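Local coordinates for protein catalase (Corynebacterium glutamicum, PDB 4B7H) that catalyses the breakdown of hydrogen peroxide to water and oxygen at a haem iron, and is inhibited by nitric oxide, at residues G125-F130 against D138-N143; P269-K274 against F310-N315; A327-N332 against A351-Q356. All coordinates share one frame; numbering follows the deposited sequence.

Overall arrangement
All three contacts are buried, contacts 1 and 3 against the haem and contact 2 farther out, about 16 Å between its centre and that of the chain. Contacts 1 and 2 belong to the same antiparallel sheet and meet through aromatic and aliphatic side chains, whereas contact 3 joins a loop to helix 343-359 on the tyrosine-ligated (proximal) side of the porphyrin. Contact 1 links the other two: one face of its hairpin packs on contact 2, and its charged end reaches the 327-332 loop. The chemistry shifts accordingly, from apolar packing and backbone bonds in contact 2, through a salt bridge in contact 1, to metal ligation, water bridges and a propionate bond in contact 3.

Contact 1: G125-F130 against D138-N143; sequences GFALRF and DIVGNN. With HEM (protoporphyrin IX containing Fe), chain E.
Arg-129 and Asp-138 form the tight end of this pairing. Their side chains run alongside each other, and the guanidinium takes the carboxylate side-on. NE of Arg-129 meets OD1 of Asp-138 at 2.8 Å, and NH2 of Arg-129 meets OD2 of Asp-138 at 2.9 Å, both oxygens using their syn lone pairs. The two planes are 24° apart, close to coplanar, and a bend in the arginine chain (chi3 -60°) turns its nitrogens onto the acid. Asp-138 OD2 also accepts from the backbone N of Asp-329 and from ND2 of Asn-332; this many donors would probably favour the ionised acid.

From there 125-130 and 138-143 run antiparallel as the arms of the hairpin 125-132/135-142, part of the antiparallel beta-barrel of haem catalases. Leu-128 with Ile-139 and Phe-126 with Gly-141 are the hydrogen-bonded pairs, Leu-128 N to Ile-139 O being almost straight at 174°. On the face of Arg-129, Ala-127 CB rests on Val-140 CG1 at 3.9 Å. The haem packs here too: Val-140 CG1 lies 3.6 Å from HEM C2D, while Gly-125, having no side chain, brings its CA to 3.5 Å from HEM CMD.

The other face has no such polar grip between its side chains and turns partly to other strands; neither face opens to solvent. Ile-139 CD1 touches the ring edge of Phe-130 at CE2, 3.9 Å away. Phe-126 keeps its CB 3.8 Å from Asn-142 C but sends its ring away from 138-143, edge-to-face with Trp-271 and Phe-107. Leu-128, on the same face, also packs on Phe-230 and Phe-310.

Contact 2: P269-K274 against F310-N315; sequences PIWDVK and FILNRN
Trp-271 and Phe-310 sit opposite each other as a hydrogen-bonded antiparallel pair, each giving its N-H to the other's carbonyl. Trp-271 N reaches Phe-310 O at 3.0 Å in the carbonyl plane, and the return bond from Phe-310 N ends on Trp-271 O at 2.9 Å. A third bond, from Leu-312 N to Pro-269 O, carries the ladder back to the residue before strand 270-279.

The aromatic contact is a near-parallel pair slid so far that the rings barely overlap, with 17° between the planes of Phe-310 and the five-membered ring of Trp-271. What lies over the phenyl face is Trp-271 CB, 3.9 Å from the Phe-310 ring centroid in a CH-pi contact. Phe-310 has its CG between the backbone N and the carbonyl carbon (chi1 71°), bringing the ring across toward the tryptophan. The NE1 of that indole is bonded to Gln-206 O.

Aliphatic groups complete the packing. Val-273 CG2 comes to the Phe-310 ring edge at CD2, 3.7 Å away, and Leu-312 CD1 approaches Trp-271 CZ3 at the same distance of 3.7 Å. On the reverse face Ile-270 and Ile-311 lie alongside each other, CG1 of Ile-270 being 3.8 Å from CG1 of Ile-311.

Together they join neighbouring strands 270-279 and 305-314 of the antiparallel beta-barrel characteristic of catalases.

Contact 3: A327-N332 against A351-Q356; sequences ALDPGN and AYADQQ. With HEM (protoporphyrin IX containing Fe), chain E.
Tyr-352 lies between Pro-330 and the haem, its ring sandwiched and its oxygen on the metal. OH of Tyr-352 is bound to the haem iron at 2.0 Å, making this helix the carrier of the protein's axial ligand. One ring face is roofed by Pro-330, whose CD stands 3.5 Å from the Tyr-352 ring centroid in a CH-pi contact almost along the ring normal. HEM C4A lies over the opposite face, toward the rim. With CG anti to the carbonyl carbon (chi1 -71°), the ring projects from helix 343-359 into the slot between proline and porphyrin.

One helical turn on, the Gln-356 amide divides its N-H groups between haem and loop. NE2 of Gln-356 reaches the propionate oxygen HEM O1A at 2.9 Å in a nearly straight bond (174°). The same NE2 reaches Leu-328 O, also at 2.9 Å, from above the carbonyl plane. Ala-327 CB presses on this amide, 3.4 Å from Gln-356 CD.

Behind them, Asp-329 orders the loop and joins it to the helix through water. Its OD1 accepts from Gly-331 N at 2.8 Å, an Asx turn within the type I turn 329-332 that places Pro-330. Water 1 donates to Asp-329 OD2 and to Gln-356 OE1, 2.7 Å from the latter oxygen. Water 2 accepts from Ala-353 N and also lies 2.7 Å from Asp-329 OD1. Further out, Asn-332 OD1 is hydrogen-bonded to Arg-365 NH1.

Arg-348 NE is hydrogen-bonded to Tyr-352 OH, so the iron-bound oxygen is shared between metal and guanidinium; this would probably draw electron density from it and tune the iron from the side of the tyrosine.

Contact 1: G125-F130 against D138-N143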
loop_
_atom_site.group_PDB
_atom_site.type_symbol
_atom_site.label_atom_id
_atom_site.label_comp_id
_atom_site.label_asym_id
_atom_site.label_seq_id
_atom_site.Cartn_x
_atom_site.Cartn_y
_atom_site.Cartn_z
ATOM N N GLY A 125 -24.673 -6.880 -11.215
ATOM C CA GLY A 125 -24.586 -7.226 -9.812
ATOM C C GLY A 125 -25.767 -6.687 -9.035
ATOM O O GLY A 125 -26.307 -5.627 -9.355
ATOM N N PHE A 126 -26.146 -7.416 -7.991
ATOM C CA PHE A 126 -27.317 -7.110 -7.182
ATOM C C PHE A 126 -26.921 -7.528 -5.763
ATOM O O PHE A 126 -27.247 -8.625 -5.301
ATOM C CB PHE A 126 -28.505 -7.931 -7.704
ATOM C CG PHE A 126 -29.861 -7.438 -7.263
ATOM C CD1 PHE A 126 -30.238 -7.490 -5.932
ATOM C CD2 PHE A 126 -30.779 -6.971 -8.197
ATOM C CE1 PHE A 126 -31.503 -7.050 -5.532
ATOM C CE2 PHE A 126 -32.056 -6.543 -7.804
ATOM C CZ PHE A 126 -32.412 -6.583 -6.472
ATOM N N ALA A 127 -26.196 -6.646 -5.078
ATOM C CA ALA A 127 -25.504 -7.007 -3.846
ATOM C C ALA A 127 -26.071 -6.297 -2.629
ATOM O O ALA A 127 -25.958 -5.072 -2.501
ATOM C CB ALA A 127 -24.016 -6.715 -3.987
ATOM N N LEU A 128 -26.644 -7.080 -1.719
ATOM C CA LEU A 128 -27.348 -6.556 -0.551
ATOM C C LEU A 128 -26.571 -6.779 0.730
ATOM O O LEU A 128 -25.962 -7.833 0.908
ATOM C CB LEU A 128 -28.687 -7.276 -0.411
ATOM C CG LEU A 128 -29.691 -6.983 -1.518
ATOM C CD1 LEU A 128 -30.633 -8.155 -1.684
ATOM C CD2 LEU A 128 -30.457 -5.703 -1.194
ATOM N N ARG A 129 -26.608 -5.788 1.625
ATOM C CA ARG A 129 -26.194 -5.968 3.014
ATOM C C ARG A 129 -27.380 -5.711 3.919
ATOM O O ARG A 129 -28.053 -4.684 3.784
ATOM C CB ARG A 129 -25.099 -4.973 3.412
ATOM C CG ARG A 129 -24.940 -4.853 4.941
ATOM C CD ARG A 129 -23.589 -4.253 5.301
ATOM N NE ARG A 129 -22.536 -5.110 4.770
ATOM C CZ ARG A 129 -21.305 -4.711 4.473
ATOM N NH1 ARG A 129 -20.940 -3.451 4.685
ATOM N NH2 ARG A 129 -20.438 -5.579 3.961
ATOM N N PHE A 130 -27.626 -6.630 4.843
ATOM C CA PHE A 130 -28.607 -6.418 5.892
ATOM C C PHE A 130 -27.873 -6.215 7.211
ATOM O O PHE A 130 -27.086 -7.071 7.633
ATOM C CB PHE A 130 -29.566 -7.609 5.962
ATOM C CG PHE A 130 -30.255 -7.897 4.656
ATOM C CD1 PHE A 130 -31.246 -7.048 4.188
ATOM C CD2 PHE A 130 -29.887 -8.989 3.874
ATOM C CE1 PHE A 130 -31.877 -7.286 2.977
ATOM C CE2 PHE A 130 -30.515 -9.236 2.649
ATOM C CZ PHE A 130 -31.510 -8.382 2.202
ATOM N N ASP A 138 -24.716 -10.364 4.208
ATOM C CA ASP A 138 -24.709 -9.904 2.826
ATOM C C ASP A 138 -25.169 -11.016 1.915
ATOM O O ASP A 138 -24.704 -12.155 2.040
ATOM C CB ASP A 138 -23.301 -9.485 2.369
ATOM C CG ASP A 138 -22.739 -8.302 3.140
ATOM O OD1 ASP A 138 -23.452 -7.682 3.958
ATOM O OD2 ASP A 138 -21.557 -7.986 2.897
ATOM N N ILE A 139 -26.084 -10.681 1.010
ATOM C CA ILE A 139 -26.414 -11.576 -0.095
ATOM C C ILE A 139 -25.914 -10.894 -1.359
ATOM O O ILE A 139 -26.536 -9.959 -1.871
ATOM C CB ILE A 139 -27.919 -11.908 -0.189
ATOM C CG1 ILE A 139 -28.411 -12.508 1.134
ATOM C CG2 ILE A 139 -28.169 -12.872 -1.357
ATOM C CD1 ILE A 139 -29.903 -12.806 1.181
ATOM N N VAL A 140 -24.751 -11.338 -1.815
ATOM C CA VAL A 140 -24.077 -10.703 -2.931
ATOM C C VAL A 140 -24.519 -11.461 -4.175
ATOM O O VAL A 140 -23.913 -12.468 -4.573
ATOM C CB VAL A 140 -22.544 -10.725 -2.721
ATOM C CG1 VAL A 140 -21.832 -9.997 -3.852
ATOM C CG2 VAL A 140 -22.200 -10.078 -1.375
ATOM N N GLY A 141 -25.617 -10.991 -4.763
ATOM C CA GLY A 141 -26.234 -11.693 -5.869
ATOM C C GLY A 141 -26.038 -11.012 -7.206
ATOM O O GLY A 141 -25.255 -10.068 -7.324
ATOM N N ASN A 142 -26.734 -11.521 -8.219
ATOM C CA ASN A 142 -26.726 -10.963 -9.572
ATOM C C ASN A 142 -28.163 -10.912 -10.076
ATOM O O ASN A 142 -29.065 -11.450 -9.430
ATOM C CB ASN A 142 -25.895 -11.837 -10.523
ATOM C CG ASN A 142 -24.406 -11.511 -10.503
ATOM O OD1 ASN A 142 -23.999 -10.365 -10.285
ATOM N ND2 ASN A 142 -23.589 -12.518 -10.769
ATOM N N ASN A 143 -28.371 -10.302 -11.240
ATOM C CA ASN A 143 -29.692 -10.263 -11.866
ATOM C C ASN A 143 -30.007 -11.514 -12.712
ATOM O O ASN A 143 -30.868 -11.467 -13.603
ATOM C CB ASN A 143 -29.849 -8.993 -12.709
ATOM C CG ASN A 143 -28.993 -9.020 -13.951
ATOM O OD1 ASN A 143 -28.080 -9.839 -14.071
ATOM N ND2 ASN A 143 -29.280 -8.129 -14.886
HETATM C CHA HEM E . -17.492 -8.686 -7.044
HETATM C CHB HEM E . -14.986 -12.826 -6.738
HETATM C CHC HEM E . -18.703 -15.146 -8.796
HETATM C CHD HEM E . -21.504 -11.405 -7.638
HETATM C C1A HEM E . -16.491 -9.592 -6.798
HETATM C C2A HEM E . -15.213 -9.297 -6.175
HETATM C C3A HEM E . -14.538 -10.453 -6.082
HETATM C C4A HEM E . -15.352 -11.503 -6.645
HETATM C CMA HEM E . -13.146 -10.697 -5.491
HETATM C CAA HEM E . -14.761 -7.898 -5.702
HETATM C CBA HEM E . -15.246 -7.668 -4.278
HETATM C CGA HEM E . -14.688 -6.409 -3.668
HETATM O O1A HEM E . -15.452 -5.749 -2.920
HETATM O O2A HEM E . -13.504 -6.054 -3.903
HETATM C C1B HEM E . -15.755 -13.823 -7.293
HETATM C C2B HEM E . -15.353 -15.198 -7.491
HETATM C C3B HEM E . -16.384 -15.831 -8.087
HETATM C C4B HEM E . -17.459 -14.877 -8.251
HETATM C CMB HEM E . -13.972 -15.757 -7.092
HETATM C CAB HEM E . -16.531 -17.305 -8.512
HETATM C CBB HEM E . -15.874 -18.291 -7.902
HETATM C C1C HEM E . -19.833 -14.403 -8.503
HETATM C C2C HEM E . -21.214 -14.860 -8.470
HETATM C C3C HEM E . -21.979 -13.803 -8.146
HETATM C C4C HEM E . -21.100 -12.671 -7.948
HETATM C CMC HEM E . -21.675 -16.305 -8.783
HETATM C CAC HEM E . -23.507 -13.711 -7.913
HETATM C CBC HEM E . -24.240 -14.754 -7.486
HETATM C C1D HEM E . -20.679 -10.331 -7.450
HETATM C C2D HEM E . -21.165 -9.007 -7.235
HETATM C C3D HEM E . -19.940 -8.155 -7.049
HETATM C C4D HEM E . -18.815 -9.043 -7.156
HETATM C CMD HEM E . -22.621 -8.548 -7.212
HETATM C CAD HEM E . -19.946 -6.660 -6.765
HETATM C CBD HEM E . -20.294 -6.451 -5.293
HETATM C CGD HEM E . -20.382 -4.966 -5.105
HETATM O O1D HEM E . -19.548 -4.387 -4.365
HETATM O O2D HEM E . -21.285 -4.346 -5.721
HETATM N NA HEM E . -16.552 -10.951 -7.067
HETATM N NB HEM E . -17.038 -13.654 -7.766
HETATM N NC HEM E . -19.800 -13.058 -8.172
HETATM N ND HEM E . -19.287 -10.325 -7.409
HETATM FE FE HEM E . -18.173 -11.982 -7.655
#

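Contact 2: P269-K274 against F310-N315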
loop_
_atom_site.group_PDB
_atom_site.type_symbol
_atom_site.label_atom_id
_atom_site.label_comp_id
_atom_site.label_asym_id
_atom_site.label_seq_id
_atom_site.Cartn_x
_atom_site.Cartn_y
_atom_site.Cartn_z
ATOM N N PRO A 269 -37.966 2.181 -5.114
ATOM C CA PRO A 269 -38.144 0.858 -5.719
ATOM C C PRO A 269 -38.245 -0.243 -4.665
ATOM O O PRO A 269 -37.597 -0.172 -3.604
ATOM C CB PRO A 269 -36.880 0.683 -6.566
ATOM C CG PRO A 269 -35.848 1.492 -5.858
ATOM C CD PRO A 269 -36.593 2.688 -5.293
ATOM N N ILE A 270 -39.063 -1.249 -4.966
ATOM C CA ILE A 270 -39.350 -2.337 -4.045
ATOM C C ILE A 270 -39.128 -3.675 -4.742
ATOM O O ILE A 270 -39.365 -3.804 -5.949
ATOM C CB ILE A 270 -40.812 -2.244 -3.540
ATOM C CG1 ILE A 270 -41.027 -0.942 -2.766
ATOM C CG2 ILE A 270 -41.180 -3.438 -2.672
ATOM C CD1 ILE A 270 -42.481 -0.580 -2.585
ATOM N N TRP A 271 -38.642 -4.656 -3.989
ATOM C CA TRP A 271 -38.553 -6.035 -4.452
ATOM C C TRP A 271 -39.214 -6.947 -3.435
ATOM O O TRP A 271 -39.023 -6.777 -2.227
ATOM C CB TRP A 271 -37.095 -6.471 -4.586
ATOM C CG TRP A 271 -36.377 -5.933 -5.787
ATOM C CD1 TRP A 271 -36.101 -6.607 -6.945
ATOM C CD2 TRP A 271 -35.844 -4.611 -5.955
ATOM N NE1 TRP A 271 -35.431 -5.784 -7.826
ATOM C CE2 TRP A 271 -35.253 -4.558 -7.239
ATOM C CE3 TRP A 271 -35.800 -3.471 -5.143
ATOM C CZ2 TRP A 271 -34.627 -3.410 -7.730
ATOM C CZ3 TRP A 271 -35.175 -2.326 -5.632
ATOM C CH2 TRP A 271 -34.595 -2.305 -6.915
ATOM N N ASP A 272 -39.979 -7.920 -3.917
ATOM C CA ASP A 272 -40.502 -8.955 -3.033
ATOM C C ASP A 272 -39.461 -10.056 -2.823
ATOM O O ASP A 272 -38.899 -10.581 -3.784
ATOM C CB ASP A 272 -41.812 -9.514 -3.580
ATOM C CG ASP A 272 -42.938 -8.512 -3.482
ATOM O OD1 ASP A 272 -43.408 -8.268 -2.349
ATOM O OD2 ASP A 272 -43.337 -7.955 -4.527
ATOM N N VAL A 273 -39.191 -10.373 -1.559
ATOM C CA VAL A 273 -38.198 -11.383 -1.189
ATOM C C VAL A 273 -38.856 -12.751 -1.084
ATOM O O VAL A 273 -39.782 -12.941 -0.295
ATOM C CB VAL A 273 -37.526 -11.043 0.158
ATOM C CG1 VAL A 273 -36.521 -12.122 0.541
ATOM C CG2 VAL A 273 -36.847 -9.678 0.090
ATOM N N LYS A 274 -38.388 -13.695 -1.890
ATOM C CA LYS A 274 -38.947 -15.042 -1.905
ATOM C C LYS A 274 -37.817 -16.064 -1.892
ATOM O O LYS A 274 -36.670 -15.739 -2.216
ATOM C CB LYS A 274 -39.839 -15.249 -3.141
ATOM C CG LYS A 274 -40.877 -14.151 -3.363
ATOM C CD LYS A 274 -41.820 -14.475 -4.518
ATOM C CE LYS A 274 -42.804 -13.334 -4.761
ATOM N NZ LYS A 274 -43.703 -13.125 -3.595
ATOM N N PHE A 310 -38.184 -5.687 0.331
ATOM C CA PHE A 310 -37.283 -4.608 0.712
ATOM C C PHE A 310 -37.516 -3.391 -0.174
ATOM O O PHE A 310 -38.013 -3.505 -1.301
ATOM C CB PHE A 310 -35.803 -5.046 0.794
ATOM C CG PHE A 310 -35.151 -5.345 -0.531
ATOM C CD1 PHE A 310 -34.687 -4.316 -1.342
ATOM C CD2 PHE A 310 -34.941 -6.661 -0.933
ATOM C CE1 PHE A 310 -34.054 -4.591 -2.547
ATOM C CE2 PHE A 310 -34.314 -6.946 -2.142
ATOM C CZ PHE A 310 -33.874 -5.907 -2.949
ATOM N N ILE A 311 -37.194 -2.225 0.372
ATOM C CA ILE A 311 -37.449 -0.948 -0.274
ATOM C C ILE A 311 -36.181 -0.107 -0.201
ATOM O O ILE A 311 -35.463 -0.148 0.802
ATOM C CB ILE A 311 -38.654 -0.230 0.403
ATOM C CG1 ILE A 311 -38.993 1.088 -0.293
ATOM C CG2 ILE A 311 -38.426 -0.051 1.911
ATOM C CD1 ILE A 311 -40.313 1.699 0.176
ATOM N N LEU A 312 -35.878 0.614 -1.277
ATOM C CA LEU A 312 -34.719 1.502 -1.274
ATOM C C LEU A 312 -35.232 2.923 -1.094
ATOM O O LEU A 312 -35.900 3.466 -1.988
ATOM C CB LEU A 312 -33.920 1.380 -2.573
ATOM C CG LEU A 312 -33.473 -0.038 -2.940
ATOM C CD1 LEU A 312 -32.658 -0.035 -4.234
ATOM C CD2 LEU A 312 -32.684 -0.670 -1.800
ATOM N N ASN A 313 -34.938 3.520 0.060
ATOM C CA ASN A 313 -35.487 4.839 0.374
ATOM C C ASN A 313 -34.472 5.889 0.830
ATOM O O ASN A 313 -34.858 6.939 1.336
ATOM C CB ASN A 313 -36.635 4.725 1.395
ATOM C CG ASN A 313 -36.180 4.174 2.742
ATOM O OD1 ASN A 313 -34.983 3.955 2.976
ATOM N ND2 ASN A 313 -37.137 3.953 3.640
ATOM N N ARG A 314 -33.184 5.621 0.639
ATOM C CA ARG A 314 -32.165 6.571 1.058
ATOM C C ARG A 314 -30.978 6.537 0.110
ATOM O O ARG A 314 -30.361 5.486 -0.086
ATOM C CB ARG A 314 -31.719 6.255 2.492
ATOM C CG ARG A 314 -30.470 7.027 2.963
ATOM C CD ARG A 314 -30.736 8.529 3.160
ATOM N NE ARG A 314 -31.745 8.737 4.194
ATOM C CZ ARG A 314 -32.956 9.243 3.983
ATOM N NH1 ARG A 314 -33.312 9.653 2.771
ATOM N NH2 ARG A 314 -33.808 9.358 4.996
ATOM N N ASN A 315 -30.659 7.684 -0.480
ATOM C CA ASN A 315 -29.452 7.818 -1.278
ATOM C C ASN A 315 -28.245 7.909 -0.347
ATOM O O ASN A 315 -28.374 8.357 0.799
ATOM C CB ASN A 315 -29.516 9.079 -2.146
ATOM C CG ASN A 315 -30.316 8.881 -3.425
ATOM O OD1 ASN A 315 -31.041 9.779 -3.872
ATOM N ND2 ASN A 315 -30.176 7.712 -4.027
#

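Contact 3: A327-N332 against A351-Q356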
loop_
_atom_site.group_PDB
_atom_site.type_symbol
_atom_site.label_atom_id
_atom_site.label_comp_id
_atom_site.label_asym_id
_atom_site.label_seq_id
_atom_site.Cartn_x
_atom_site.Cartn_y
_atom_site.Cartn_z
ATOM N N ALA A 327 -17.825 -2.969 1.373
ATOM C CA ALA A 327 -17.116 -4.223 1.166
ATOM C C ALA A 327 -18.122 -5.355 1.275
ATOM O O ALA A 327 -18.277 -5.975 2.334
ATOM C CB ALA A 327 -16.003 -4.379 2.211
ATOM N N LEU A 328 -18.854 -5.593 0.194
ATOM C CA LEU A 328 -19.910 -6.602 0.211
ATOM C C LEU A 328 -19.271 -7.973 0.015
ATOM O O LEU A 328 -18.376 -8.131 -0.811
ATOM C CB LEU A 328 -20.951 -6.286 -0.863
ATOM C CG LEU A 328 -21.747 -5.009 -0.525
ATOM C CD1 LEU A 328 -22.373 -4.359 -1.755
ATOM C CD2 LEU A 328 -22.833 -5.303 0.517
ATOM N N ASP A 329 -19.714 -8.960 0.785
ATOM C CA ASP A 329 -18.965 -10.209 0.907
ATOM C C ASP A 329 -19.920 -11.360 1.234
ATOM O O ASP A 329 -20.582 -11.335 2.268
ATOM C CB ASP A 329 -17.925 -9.998 2.018
ATOM C CG ASP A 329 -17.129 -11.243 2.364
ATOM O OD1 ASP A 329 -17.260 -12.288 1.688
ATOM O OD2 ASP A 329 -16.337 -11.160 3.334
ATOM N N PRO A 330 -19.989 -12.388 0.360
ATOM C CA PRO A 330 -20.921 -13.498 0.622
ATOM C C PRO A 330 -20.540 -14.284 1.874
ATOM O O PRO A 330 -21.365 -15.017 2.420
ATOM C CB PRO A 330 -20.808 -14.373 -0.640
ATOM C CG PRO A 330 -19.486 -14.029 -1.228
ATOM C CD PRO A 330 -19.249 -12.577 -0.901
ATOM N N GLY A 331 -19.301 -14.125 2.333
ATOM C CA GLY A 331 -18.872 -14.744 3.578
ATOM C C GLY A 331 -19.454 -14.090 4.819
ATOM O O GLY A 331 -19.314 -14.615 5.932
ATOM N N ASN A 332 -20.091 -12.935 4.642
ATOM C CA ASN A 332 -20.818 -12.294 5.728
ATOM C C ASN A 332 -22.144 -13.014 5.962
ATOM O O ASN A 332 -23.217 -12.514 5.601
ATOM C CB ASN A 332 -21.041 -10.814 5.427
ATOM C CG ASN A 332 -19.788 -9.992 5.615
ATOM O OD1 ASN A 332 -18.875 -10.385 6.354
ATOM N ND2 ASN A 332 -19.740 -8.834 4.967
ATOM N N ALA A 351 -12.570 -15.211 -1.521
ATOM C CA ALA A 351 -12.061 -14.190 -2.428
ATOM C C ALA A 351 -12.402 -12.742 -2.101
ATOM O O ALA A 351 -11.594 -11.857 -2.368
ATOM C CB ALA A 351 -12.479 -14.511 -3.846
ATOM N N TYR A 352 -13.586 -12.483 -1.556
ATOM C CA TYR A 352 -14.027 -11.091 -1.422
ATOM C C TYR A 352 -13.255 -10.349 -0.340
ATOM O O TYR A 352 -12.721 -9.265 -0.596
ATOM C CB TYR A 352 -15.534 -10.986 -1.180
ATOM C CG TYR A 352 -16.359 -11.347 -2.398
ATOM C CD1 TYR A 352 -16.302 -12.629 -2.949
ATOM C CD2 TYR A 352 -17.199 -10.421 -2.991
ATOM C CE1 TYR A 352 -17.046 -12.960 -4.062
ATOM C CE2 TYR A 352 -17.968 -10.755 -4.099
ATOM C CZ TYR A 352 -17.876 -12.026 -4.632
ATOM O OH TYR A 352 -18.632 -12.372 -5.725
ATOM N N ALA A 353 -13.189 -10.933 0.857
ATOM C CA ALA A 353 -12.428 -10.337 1.945
ATOM C C ALA A 353 -10.964 -10.211 1.551
ATOM O O ALA A 353 -10.303 -9.242 1.906
ATOM C CB ALA A 353 -12.570 -11.153 3.217
ATOM N N ASP A 354 -10.454 -11.193 0.813
ATOM C CA ASP A 354 -9.079 -11.129 0.352
ATOM C C ASP A 354 -8.867 -9.880 -0.509
ATOM O O ASP A 354 -7.915 -9.121 -0.300
ATOM C CB ASP A 354 -8.703 -12.390 -0.428
ATOM C CG ASP A 354 -7.283 -12.347 -0.931
ATOM O OD1 ASP A 354 -6.365 -12.283 -0.086
ATOM O OD2 ASP A 354 -7.074 -12.357 -2.162
ATOM N N GLN A 355 -9.742 -9.656 -1.485
ATOM C CA GLN A 355 -9.583 -8.468 -2.320
ATOM C C GLN A 355 -9.769 -7.184 -1.506
ATOM O O GLN A 355 -9.041 -6.204 -1.693
ATOM C CB GLN A 355 -10.525 -8.463 -3.528
ATOM C CG GLN A 355 -10.247 -7.221 -4.391
ATOM C CD GLN A 355 -10.888 -7.219 -5.765
ATOM O OE1 GLN A 355 -11.153 -6.144 -6.322
ATOM N NE2 GLN A 355 -11.116 -8.402 -6.336
ATOM N N GLN A 356 -10.727 -7.197 -0.585
ATOM C CA GLN A 356 -11.036 -6.003 0.190
ATOM C C GLN A 356 -9.892 -5.582 1.108
ATOM O O GLN A 356 -9.643 -4.384 1.280
ATOM C CB GLN A 356 -12.351 -6.209 0.947
ATOM C CG GLN A 356 -13.539 -6.181 -0.009
ATOM C CD GLN A 356 -14.712 -7.026 0.435
ATOM O OE1 GLN A 356 -14.711 -7.614 1.522
ATOM N NE2 GLN A 356 -15.740 -7.087 -0.417
HETATM C CHA HEM E . -17.492 -8.686 -7.044
HETATM C CHB HEM E . -14.986 -12.826 -6.738
HETATM C CHC HEM E . -18.703 -15.146 -8.796
HETATM C CHD HEM E . -21.504 -11.405 -7.638
HETATM C C1A HEM E . -16.491 -9.592 -6.798
HETATM C C2A HEM E . -15.213 -9.297 -6.175
HETATM C C3A HEM E . -14.538 -10.453 -6.082
HETATM C C4A HEM E . -15.352 -11.503 -6.645
HETATM C CMA HEM E . -13.146 -10.697 -5.491
HETATM C CAA HEM E . -14.761 -7.898 -5.702
HETATM C CBA HEM E . -15.246 -7.668 -4.278
HETATM C CGA HEM E . -14.688 -6.409 -3.668
HETATM O O1A HEM E . -15.452 -5.749 -2.920
HETATM O O2A HEM E . -13.504 -6.054 -3.903
HETATM C C1B HEM E . -15.755 -13.823 -7.293
HETATM C C2B HEM E . -15.353 -15.198 -7.491
HETATM C C3B HEM E . -16.384 -15.831 -8.087
HETATM C C4B HEM E . -17.459 -14.877 -8.251
HETATM C CMB HEM E . -13.972 -15.757 -7.092
HETATM C CAB HEM E . -16.531 -17.305 -8.512
HETATM C CBB HEM E . -15.874 -18.291 -7.902
HETATM C C1C HEM E . -19.833 -14.403 -8.503
HETATM C C2C HEM E . -21.214 -14.860 -8.470
HETATM C C3C HEM E . -21.979 -13.803 -8.146
HETATM C C4C HEM E . -21.100 -12.671 -7.948
HETATM C CMC HEM E . -21.675 -16.305 -8.783
HETATM C CAC HEM E . -23.507 -13.711 -7.913
HETATM C CBC HEM E . -24.240 -14.754 -7.486
HETATM C C1D HEM E . -20.679 -10.331 -7.450
HETATM C C2D HEM E . -21.165 -9.007 -7.235
HETATM C C3D HEM E . -19.940 -8.155 -7.049
HETATM C C4D HEM E . -18.815 -9.043 -7.156
HETATM C CMD HEM E . -22.621 -8.548 -7.212
HETATM C CAD HEM E . -19.946 -6.660 -6.765
HETATM C CBD HEM E . -20.294 -6.451 -5.293
HETATM C CGD HEM E . -20.382 -4.966 -5.105
HETATM O O1D HEM E . -19.548 -4.387 -4.365
HETATM O O2D HEM E . -21.285 -4.346 -5.721
HETATM N NA HEM E . -16.552 -10.951 -7.067
HETATM N NB HEM E . -17.038 -13.654 -7.766
HETATM N NC HEM E . -19.800 -13.058 -8.172
HETATM N ND HEM E . -19.287 -10.325 -7.409
HETATM FE FE HEM E . -18.173 -11.982 -7.655
HETATM O O HOH W 1 -15.500 -8.652 3.849
HETATM O O HOH W 2 -14.776 -13.278 1.238
#